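Side-chain contacts in cytoplasmic protein (PDB 7LPO), which probably hydrolyses the beta-glucosidic bond of steryl glucosides, as a fungal sterylglucosidase of glycoside hydrolase family 5: residues 123-128 / 256-261; 451-456 / 495-500; 470-475 / 501-506. All coordinates share one frame; numbering follows the deposited sequence.

Coming from the N terminus, the chain first passes through 123-128 on helix 118-133. Contact 1 closes a long loop by bringing 256-261, the turn after helix 232-254, back against that helix, with 127 residues in between. It is finished before the other two begin. Contact 2 joins the loop 451-456 to helix 490-512, and contact 3 joins the short helix 471-475 to the next part of that same helix. Their segments alternate along the chain, so these two cross, and they touch, with centres about 7 Å apart. Contact 1 lies on the opposite side of the chain's centre, its centre about 32 Å from that of contact 2.

Contact 1. Residues 123-128 / 256-261; sequences YIIAVL and GDLLDE
Leu128 N gives its hydrogen to Ile124 O at 2.8 Å, a bond within the helix turn that carries Leu128, the residue Leu258 packs against. Nothing polar crosses between the segments. Helix 118-133 runs between strands 98-104 and 137-143 of the family 5 barrel, and 256-261 is the turn that leads from helix 232-254 into strand 263-267. From that turn Leu258 reaches over, with CG anti to its carbonyl carbon (chi1 -62°), and its two methyls part at the helix surface. Leu258 CD1 meets mainly side chains: Leu128 CB makes the closest touch at 3.7 Å, the Leu128 CD1 methyl lies a little further off at 4.2 Å, and Ile125 CG2 is looser still at 4.4 Å. The same methyl also approaches Ile125 O. Leu258 CD2 lies against the Leu128 carbonyl, 3.9 Å from Leu128 O. The Leu128 side chain also packs on Val138 and Met140 of strand 137-143 and on Ile251 of helix 232-254. Next to this apolar patch, Asp257 makes a salt bridge with Arg129, one residue further along the helix. The chemistry divides accordingly: a buried leucine fills in against the helix by shape and dispersion alone, without directional bonds, while the charged pair beside it supplies a directed link between turn and helix.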
loop_
_atom_site.group_PDB
_atom_site.type_symbol
_atom_site.label_atom_id
_atom_site.label_comp_id
_atom_site.label_asym_id
_atom_site.label_seq_id
_atom_site.Cartn_x
_atom_site.Cartn_y
_atom_site.Cartn_z
ATOM N N TYR A 123 6.792 -21.358 1.202
ATOM C CA TYR A 123 5.381 -21.151 1.496
ATOM C C TYR A 123 4.778 -20.135 0.531
ATOM O O TYR A 123 3.693 -20.357 -0.022
ATOM C CB TYR A 123 5.185 -20.687 2.940
ATOM C CG TYR A 123 3.830 -20.044 3.134
ATOM C CD1 TYR A 123 2.699 -20.821 3.338
ATOM C CD2 TYR A 123 3.675 -18.660 3.069
ATOM C CE1 TYR A 123 1.453 -20.242 3.494
ATOM C CE2 TYR A 123 2.428 -18.070 3.225
ATOM C CZ TYR A 123 1.323 -18.867 3.441
ATOM O OH TYR A 123 0.079 -18.297 3.595
ATOM N N ILE A 124 5.466 -19.005 0.324
ATOM C CA ILE A 124 4.972 -17.994 -0.610
ATOM C C ILE A 124 4.789 -18.597 -1.995
ATOM O O ILE A 124 3.795 -18.331 -2.677
ATOM C CB ILE A 124 5.920 -16.782 -0.658
ATOM C CG1 ILE A 124 5.816 -15.949 0.619
ATOM C CG2 ILE A 124 5.600 -15.924 -1.858
ATOM C CD1 ILE A 124 6.939 -14.938 0.783
ATOM N N ILE A 125 5.750 -19.408 -2.435
ATOM C CA ILE A 125 5.657 -20.041 -3.747
ATOM C C ILE A 125 4.420 -20.923 -3.826
ATOM O O ILE A 125 3.709 -20.928 -4.836
ATOM C CB ILE A 125 6.945 -20.835 -4.042
ATOM C CG1 ILE A 125 8.034 -19.867 -4.508
ATOM C CG2 ILE A 125 6.683 -21.931 -5.060
ATOM C CD1 ILE A 125 9.435 -20.435 -4.435
ATOM N N ALA A 126 4.148 -21.684 -2.765
ATOM C CA ALA A 126 2.950 -22.516 -2.731
ATOM C C ALA A 126 1.690 -21.667 -2.819
ATOM O O ALA A 126 0.742 -22.021 -3.527
ATOM C CB ALA A 126 2.933 -23.354 -1.449
ATOM N N VAL A 127 1.651 -20.548 -2.094
ATOM C CA VAL A 127 0.515 -19.635 -2.204
ATOM C C VAL A 127 0.399 -19.104 -3.626
ATOM O O VAL A 127 -0.687 -19.069 -4.206
ATOM C CB VAL A 127 0.643 -18.487 -1.188
ATOM C CG1 VAL A 127 -0.459 -17.450 -1.413
ATOM C CG2 VAL A 127 0.605 -19.029 0.227
ATOM N N LEU A 128 1.523 -18.703 -4.219
ATOM C CA LEU A 128 1.478 -18.196 -5.588
ATOM C C LEU A 128 0.959 -19.254 -6.555
ATOM O O LEU A 128 0.233 -18.934 -7.501
ATOM C CB LEU A 128 2.863 -17.710 -6.011
ATOM C CG LEU A 128 3.361 -16.503 -5.223
ATOM C CD1 LEU A 128 4.785 -16.135 -5.619
ATOM C CD2 LEU A 128 2.406 -15.309 -5.411
ATOM N N GLY A 256 9.660 -21.447 -11.855
ATOM C CA GLY A 256 9.786 -20.495 -12.950
ATOM C C GLY A 256 8.517 -20.316 -13.748
ATOM O O GLY A 256 8.348 -19.284 -14.418
ATOM N N ASP A 257 7.621 -21.301 -13.711
ATOM C CA ASP A 257 6.345 -21.264 -14.403
ATOM C C ASP A 257 5.420 -20.174 -13.876
ATOM O O ASP A 257 4.471 -19.803 -14.566
ATOM C CB ASP A 257 5.639 -22.596 -14.242
ATOM C CG ASP A 257 5.516 -23.004 -12.765
ATOM O OD1 ASP A 257 6.496 -23.558 -12.200
ATOM O OD2 ASP A 257 4.441 -22.761 -12.161
ATOM N N LEU A 258 5.702 -19.648 -12.684
ATOM C CA LEU A 258 4.882 -18.572 -12.143
ATOM C C LEU A 258 5.180 -17.248 -12.827
ATOM O O LEU A 258 4.324 -16.358 -12.857
ATOM C CB LEU A 258 5.129 -18.433 -10.643
ATOM C CG LEU A 258 4.785 -19.601 -9.719
ATOM C CD1 LEU A 258 5.318 -19.312 -8.328
ATOM C CD2 LEU A 258 3.303 -19.835 -9.692
ATOM N N LEU A 259 6.384 -17.086 -13.359
ATOM C CA LEU A 259 6.802 -15.779 -13.835
ATOM C C LEU A 259 6.020 -15.390 -15.080
ATOM O O LEU A 259 5.813 -16.208 -15.980
ATOM C CB LEU A 259 8.294 -15.778 -14.125
ATOM C CG LEU A 259 9.227 -15.938 -12.925
ATOM C CD1 LEU A 259 10.672 -15.830 -13.409
ATOM C CD2 LEU A 259 8.963 -14.926 -11.840
ATOM N N ASP A 260 5.548 -14.137 -15.099
ATOM C CA ASP A 260 4.906 -13.520 -16.258
ATOM C C ASP A 260 3.486 -14.022 -16.504
ATOM O O ASP A 260 2.593 -13.222 -16.803
ATOM C CB ASP A 260 5.781 -13.723 -17.501
ATOM C CG ASP A 260 7.182 -13.164 -17.312
ATOM O OD1 ASP A 260 7.295 -12.067 -16.717
ATOM O OD2 ASP A 260 8.168 -13.820 -17.734
ATOM N N GLU A 261 3.263 -15.330 -16.375
ATOM C CA GLU A 261 1.909 -15.855 -16.481
ATOM C C GLU A 261 1.095 -15.518 -15.239
ATOM O O GLU A 261 -0.103 -15.223 -15.331
ATOM C CB GLU A 261 1.946 -17.365 -16.700
ATOM C CG GLU A 261 0.567 -18.015 -16.753
ATOM C CD GLU A 261 0.613 -19.475 -17.191
ATOM O OE1 GLU A 261 1.726 -20.052 -17.277
ATOM O OE2 GLU A 261 -0.468 -20.046 -17.447
#

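Contact 2. Residues 451-456 / 495-500; sequences PHFYDG and KMIQGE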
loop_
_atom_site.group_PDB
_atom_site.type_symbol
_atom_site.label_atom_id
_atom_site.label_comp_id
_atom_site.label_asym_id
_atom_site.label_seq_id
_atom_site.Cartn_x
_atom_site.Cartn_y
_atom_site.Cartn_z
ATOM N N PRO A 451 0.977 4.419 -7.699
ATOM C CA PRO A 451 0.710 5.240 -6.514
ATOM C C PRO A 451 -0.391 4.633 -5.653
ATOM O O PRO A 451 -1.194 3.806 -6.094
ATOM C CB PRO A 451 0.267 6.579 -7.108
ATOM C CG PRO A 451 -0.475 6.164 -8.370
ATOM C CD PRO A 451 0.316 4.959 -8.904
ATOM N N HIS A 452 -0.422 5.064 -4.397
ATOM C CA HIS A 452 -1.541 4.782 -3.513
ATOM C C HIS A 452 -2.428 6.016 -3.414
ATOM O O HIS A 452 -1.974 7.147 -3.602
ATOM C CB HIS A 452 -1.058 4.362 -2.124
ATOM C CG HIS A 452 -0.172 3.154 -2.138
ATOM N ND1 HIS A 452 0.454 2.680 -1.008
ATOM C CD2 HIS A 452 0.191 2.322 -3.145
ATOM C CE1 HIS A 452 1.173 1.617 -1.317
ATOM N NE2 HIS A 452 1.028 1.375 -2.606
ATOM N N PHE A 453 -3.712 5.790 -3.156
ATOM C CA PHE A 453 -4.624 6.890 -2.888
ATOM C C PHE A 453 -5.639 6.481 -1.839
ATOM O O PHE A 453 -6.284 5.437 -1.971
ATOM C CB PHE A 453 -5.379 7.349 -4.133
ATOM C CG PHE A 453 -6.362 8.440 -3.840
ATOM C CD1 PHE A 453 -5.962 9.763 -3.848
ATOM C CD2 PHE A 453 -7.673 8.147 -3.510
ATOM C CE1 PHE A 453 -6.857 10.776 -3.553
ATOM C CE2 PHE A 453 -8.567 9.165 -3.218
ATOM C CZ PHE A 453 -8.148 10.478 -3.234
ATOM N N TYR A 454 -5.802 7.320 -0.824
ATOM C CA TYR A 454 -6.835 7.147 0.183
ATOM C C TYR A 454 -7.633 8.433 0.309
ATOM O O TYR A 454 -7.066 9.526 0.277
ATOM C CB TYR A 454 -6.239 6.782 1.547
ATOM C CG TYR A 454 -5.723 5.366 1.608
ATOM C CD1 TYR A 454 -6.558 4.318 1.960
ATOM C CD2 TYR A 454 -4.399 5.077 1.308
ATOM C CE1 TYR A 454 -6.092 3.019 2.003
ATOM C CE2 TYR A 454 -3.926 3.788 1.358
ATOM C CZ TYR A 454 -4.779 2.763 1.707
ATOM O OH TYR A 454 -4.308 1.476 1.775
ATOM N N ASP A 455 -8.954 8.289 0.437
ATOM C CA ASP A 455 -9.816 9.347 0.948
ATOM C C ASP A 455 -9.394 9.612 2.391
ATOM O O ASP A 455 -9.907 8.986 3.331
ATOM C CB ASP A 455 -11.275 8.922 0.832
ATOM C CG ASP A 455 -12.243 9.940 1.422
ATOM O OD1 ASP A 455 -11.811 10.959 2.006
ATOM O OD2 ASP A 455 -13.454 9.692 1.306
ATOM N N GLY A 456 -8.448 10.541 2.558
ATOM C CA GLY A 456 -7.806 10.725 3.849
ATOM C C GLY A 456 -8.751 11.196 4.937
ATOM O O GLY A 456 -8.648 10.764 6.087
ATOM N N LYS A 495 -17.250 13.697 -7.520
ATOM C CA LYS A 495 -16.562 14.276 -8.669
ATOM C C LYS A 495 -15.181 14.775 -8.278
ATOM O O LYS A 495 -14.222 14.652 -9.048
ATOM C CB LYS A 495 -17.399 15.413 -9.250
ATOM C CG LYS A 495 -16.831 16.035 -10.516
ATOM C CD LYS A 495 -17.802 17.069 -11.092
ATOM C CE LYS A 495 -17.252 17.740 -12.351
ATOM N NZ LYS A 495 -17.385 19.233 -12.288
ATOM N N MET A 496 -15.059 15.332 -7.074
ATOM C CA MET A 496 -13.777 15.851 -6.621
ATOM C C MET A 496 -12.765 14.728 -6.427
ATOM O O MET A 496 -11.613 14.843 -6.867
ATOM C CB MET A 496 -13.986 16.640 -5.329
ATOM C CG MET A 496 -12.744 17.298 -4.798
ATOM S SD MET A 496 -11.957 16.225 -3.606
ATOM C CE MET A 496 -13.079 16.397 -2.215
ATOM N N ILE A 497 -13.183 13.620 -5.803
ATOM C CA ILE A 497 -12.260 12.513 -5.577
ATOM C C ILE A 497 -11.872 11.864 -6.898
ATOM O O ILE A 497 -10.712 11.494 -7.108
ATOM C CB ILE A 497 -12.864 11.504 -4.581
ATOM C CG1 ILE A 497 -13.152 12.245 -3.278
ATOM C CG2 ILE A 497 -11.918 10.326 -4.369
ATOM C CD1 ILE A 497 -13.247 11.388 -2.060
ATOM N N GLN A 498 -12.820 11.747 -7.822
ATOM C CA GLN A 498 -12.475 11.258 -9.150
ATOM C C GLN A 498 -11.459 12.178 -9.817
ATOM O O GLN A 498 -10.574 11.711 -10.548
ATOM C CB GLN A 498 -13.737 11.140 -10.001
ATOM C CG GLN A 498 -13.536 10.428 -11.306
ATOM C CD GLN A 498 -14.836 10.261 -12.062
ATOM O OE1 GLN A 498 -15.196 11.101 -12.872
ATOM N NE2 GLN A 498 -15.555 9.179 -11.784
ATOM N N GLY A 499 -11.565 13.485 -9.577
ATOM C CA GLY A 499 -10.562 14.404 -10.090
ATOM C C GLY A 499 -9.193 14.204 -9.473
ATOM O O GLY A 499 -8.174 14.368 -10.149
ATOM N N GLU A 500 -9.148 13.825 -8.192
ATOM C CA GLU A 500 -7.862 13.533 -7.568
ATOM C C GLU A 500 -7.188 12.331 -8.221
ATOM O O GLU A 500 -5.975 12.337 -8.441
ATOM C CB GLU A 500 -8.047 13.294 -6.070
ATOM C CG GLU A 500 -8.375 14.548 -5.273
ATOM C CD GLU A 500 -8.350 14.300 -3.764
ATOM O OE1 GLU A 500 -9.361 13.836 -3.212
ATOM O OE2 GLU A 500 -7.313 14.570 -3.128
#
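From the loop 451-456, Phe453 turns the rim of its ring to Ile497 and Glu500 of helix 490-512. The loop belongs to the (beta/alpha)8 barrel of the GH5 family: it follows barrel strand 447-449, and the helix leads on to strand 518-522. With CG anti to the backbone N (chi1 177°), the ring extends toward its two partners, one turn apart on the helix. The carboxylate of Glu500 stands perpendicular to the ring, the two planes 90° apart, and Glu500 OE1 sits at the ring edge, in its plane, 3.6 Å from Phe453 CZ. The weakly positive C-H rim thus meets the acid, an electrostatically sensible edge approach. The aliphatic root of Glu500 joins in, CB lying 3.8 Å from Phe453 CE1. On the neighbouring corner of the ring Ile497 comes in obliquely, its CG2 3.7 Å from Phe453 CE2, the two side chains crossing at about a right angle. The polar end of Glu500 is held by another partner: OE2 accepts from Ile472 N, at the start of helix 471-475. It also lies close to Asp470 OD1, a neighbour of like charge that would tend to raise the acid's pKa, while the helix start probably works the other way. His452 and Tyr454, on either side of Phe453 in the sequence, make no contact with 495-500; they bond to Glu271 and Glu521, and Tyr454 OH also to the amine of a tris molecule, probably from the crystallisation liquor. The loop ends in Asp455, N-cap of helix 456-461, whose OD2 meets Thr458 OG1 and OD1 meets Asn468 ND2. Its carboxylate crosses the end of the isoleucine, with Asp455 OD2 3.8 Å from Ile497 CD1.

Contact 3. Residues 470-475 / 501-506; sequences DAIGVI and LAVLKQ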
loop_
_atom_site.group_PDB
_atom_site.type_symbol
_atom_site.label_atom_id
_atom_site.label_comp_id
_atom_site.label_asym_id
_atom_site.label_seq_id
_atom_site.Cartn_x
_atom_site.Cartn_y
_atom_site.Cartn_z
ATOM N N ASP A 470 -10.305 18.510 -1.265
ATOM C CA ASP A 470 -9.384 18.037 -2.292
ATOM C C ASP A 470 -7.963 18.097 -1.745
ATOM O O ASP A 470 -7.249 19.087 -1.922
ATOM C CB ASP A 470 -9.534 18.877 -3.552
ATOM C CG ASP A 470 -8.507 18.523 -4.614
ATOM O OD1 ASP A 470 -7.823 17.480 -4.480
ATOM O OD2 ASP A 470 -8.389 19.294 -5.583
ATOM N N ALA A 471 -7.533 16.999 -1.112
ATOM C CA ALA A 471 -6.253 17.000 -0.406
ATOM C C ALA A 471 -5.066 17.082 -1.363
ATOM O O ALA A 471 -4.044 17.702 -1.041
ATOM C CB ALA A 471 -6.137 15.750 0.471
ATOM N N ILE A 472 -5.162 16.442 -2.527
ATOM C CA ILE A 472 -4.063 16.512 -3.490
ATOM C C ILE A 472 -3.918 17.932 -4.031
ATOM O O ILE A 472 -2.805 18.454 -4.151
ATOM C CB ILE A 472 -4.278 15.490 -4.620
ATOM C CG1 ILE A 472 -3.967 14.086 -4.096
ATOM C CG2 ILE A 472 -3.427 15.844 -5.820
ATOM C CD1 ILE A 472 -3.967 13.004 -5.153
ATOM N N GLY A 473 -5.031 18.580 -4.368
ATOM C CA GLY A 473 -4.952 19.944 -4.855
ATOM C C GLY A 473 -4.388 20.908 -3.830
ATOM O O GLY A 473 -3.692 21.860 -4.186
ATOM N N VAL A 474 -4.694 20.690 -2.552
ATOM C CA VAL A 474 -4.108 21.510 -1.499
ATOM C C VAL A 474 -2.606 21.269 -1.426
ATOM O O VAL A 474 -1.806 22.211 -1.431
ATOM C CB VAL A 474 -4.791 21.215 -0.152
ATOM C CG1 VAL A 474 -3.881 21.621 1.003
ATOM C CG2 VAL A 474 -6.138 21.916 -0.075
ATOM N N ILE A 475 -2.207 19.998 -1.350
ATOM C CA ILE A 475 -0.790 19.649 -1.269
ATOM C C ILE A 475 -0.010 20.305 -2.397
ATOM O O ILE A 475 1.142 20.714 -2.219
ATOM C CB ILE A 475 -0.620 18.121 -1.305
ATOM C CG1 ILE A 475 -0.989 17.509 0.042
ATOM C CG2 ILE A 475 0.792 17.762 -1.705
ATOM C CD1 ILE A 475 -1.373 16.050 -0.060
ATOM N N LEU A 501 -7.945 11.278 -8.521
ATOM C CA LEU A 501 -7.334 10.128 -9.176
ATOM C C LEU A 501 -6.849 10.486 -10.579
ATOM O O LEU A 501 -5.878 9.903 -11.067
ATOM C CB LEU A 501 -8.322 8.963 -9.238
ATOM C CG LEU A 501 -8.435 8.023 -8.037
ATOM C CD1 LEU A 501 -7.128 7.302 -7.818
ATOM C CD2 LEU A 501 -8.848 8.784 -6.780
ATOM N N ALA A 502 -7.512 11.434 -11.243
ATOM C CA ALA A 502 -7.070 11.851 -12.568
ATOM C C ALA A 502 -5.716 12.545 -12.504
ATOM O O ALA A 502 -4.926 12.446 -13.447
ATOM C CB ALA A 502 -8.110 12.778 -13.206
ATOM N N VAL A 503 -5.432 13.250 -11.405
ATOM C CA VAL A 503 -4.135 13.905 -11.253
ATOM C C VAL A 503 -3.021 12.867 -11.181
ATOM O O VAL A 503 -1.948 13.040 -11.771
ATOM C CB VAL A 503 -4.144 14.812 -10.006
ATOM C CG1 VAL A 503 -2.730 15.243 -9.632
ATOM C CG2 VAL A 503 -5.042 16.028 -10.237
ATOM N N LEU A 504 -3.257 11.771 -10.463
ATOM C CA LEU A 504 -2.235 10.738 -10.359
ATOM C C LEU A 504 -2.017 10.051 -11.696
ATOM O O LEU A 504 -0.880 9.724 -12.054
ATOM C CB LEU A 504 -2.623 9.710 -9.301
ATOM C CG LEU A 504 -2.665 10.158 -7.845
ATOM C CD1 LEU A 504 -3.001 8.935 -6.989
ATOM C CD2 LEU A 504 -1.367 10.775 -7.415
ATOM N N LYS A 505 -3.100 9.789 -12.434
ATOM C CA LYS A 505 -2.955 9.253 -13.782
ATOM C C LYS A 505 -2.084 10.172 -14.629
ATOM O O LYS A 505 -1.224 9.706 -15.386
ATOM C CB LYS A 505 -4.335 9.069 -14.418
ATOM C CG LYS A 505 -4.435 7.907 -15.397
ATOM C CD LYS A 505 -5.876 7.743 -15.908
ATOM C CE LYS A 505 -5.952 6.824 -17.121
ATOM N NZ LYS A 505 -7.076 7.192 -18.049
ATOM N N GLN A 506 -2.268 11.485 -14.481
ATOM C CA GLN A 506 -1.535 12.440 -15.303
ATOM C C GLN A 506 -0.056 12.492 -14.932
ATOM O O GLN A 506 0.786 12.703 -15.810
ATOM C CB GLN A 506 -2.178 13.821 -15.174
ATOM C CG GLN A 506 -1.615 14.878 -16.111
ATOM C CD GLN A 506 -1.942 14.614 -17.570
ATOM O OE1 GLN A 506 -2.967 14.013 -17.892
ATOM N NE2 GLN A 506 -1.059 15.056 -18.462
#
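Ile472 is the one residue by which the short helix 471-475 touches 501-506, so this is a small helix-to-helix packing contact, made on the outer layer of the barrel where helix 490-512 runs. Its two branches go to different partners. CG1, anti to the carbonyl carbon (chi1 -75°), carries CD1 to Leu504, where it lies 4.1 Å from Leu504 CD2 and equally far from Leu504 CG. The leucine leaves its helix to one side, yet its branch turns back so that the two side chains cross obliquely. The other branch, CG2, is anti to the backbone N and meets Val503, the side chains sliding past each other in opposite directions. Ile472 is the buried residue of the three; both partners are partly exposed, and Val503 lies at the margin, where it also touches Arg476. Gln506, further along, is exposed and turns its amide to Asp510 on its own helix. No hydrogen bond joins the two segments, and their nearest CA atoms, those of Ile472 and Val503, stay 8.2 Å apart, so the contact is made by side chains alone. What is firm is the start of the short helix. Asp470 is its N-cap, and Gly473 N donates to Asp470 OD1 at 3.0 Å, nearly straight at 167°, although the N-H arrives from above the carboxylate, 59° out of its plane. Tyr479 OH bonds the other oxygen, OD2, which helps fix the rotation of the cap. Ile472 lies in this capped first turn. The more exposed side of the contact comes down to a single methyl pair, nonetheless slightly closer than the leucine contact: Ile472 CG2 against Val503 CG1 at 3.9 Å.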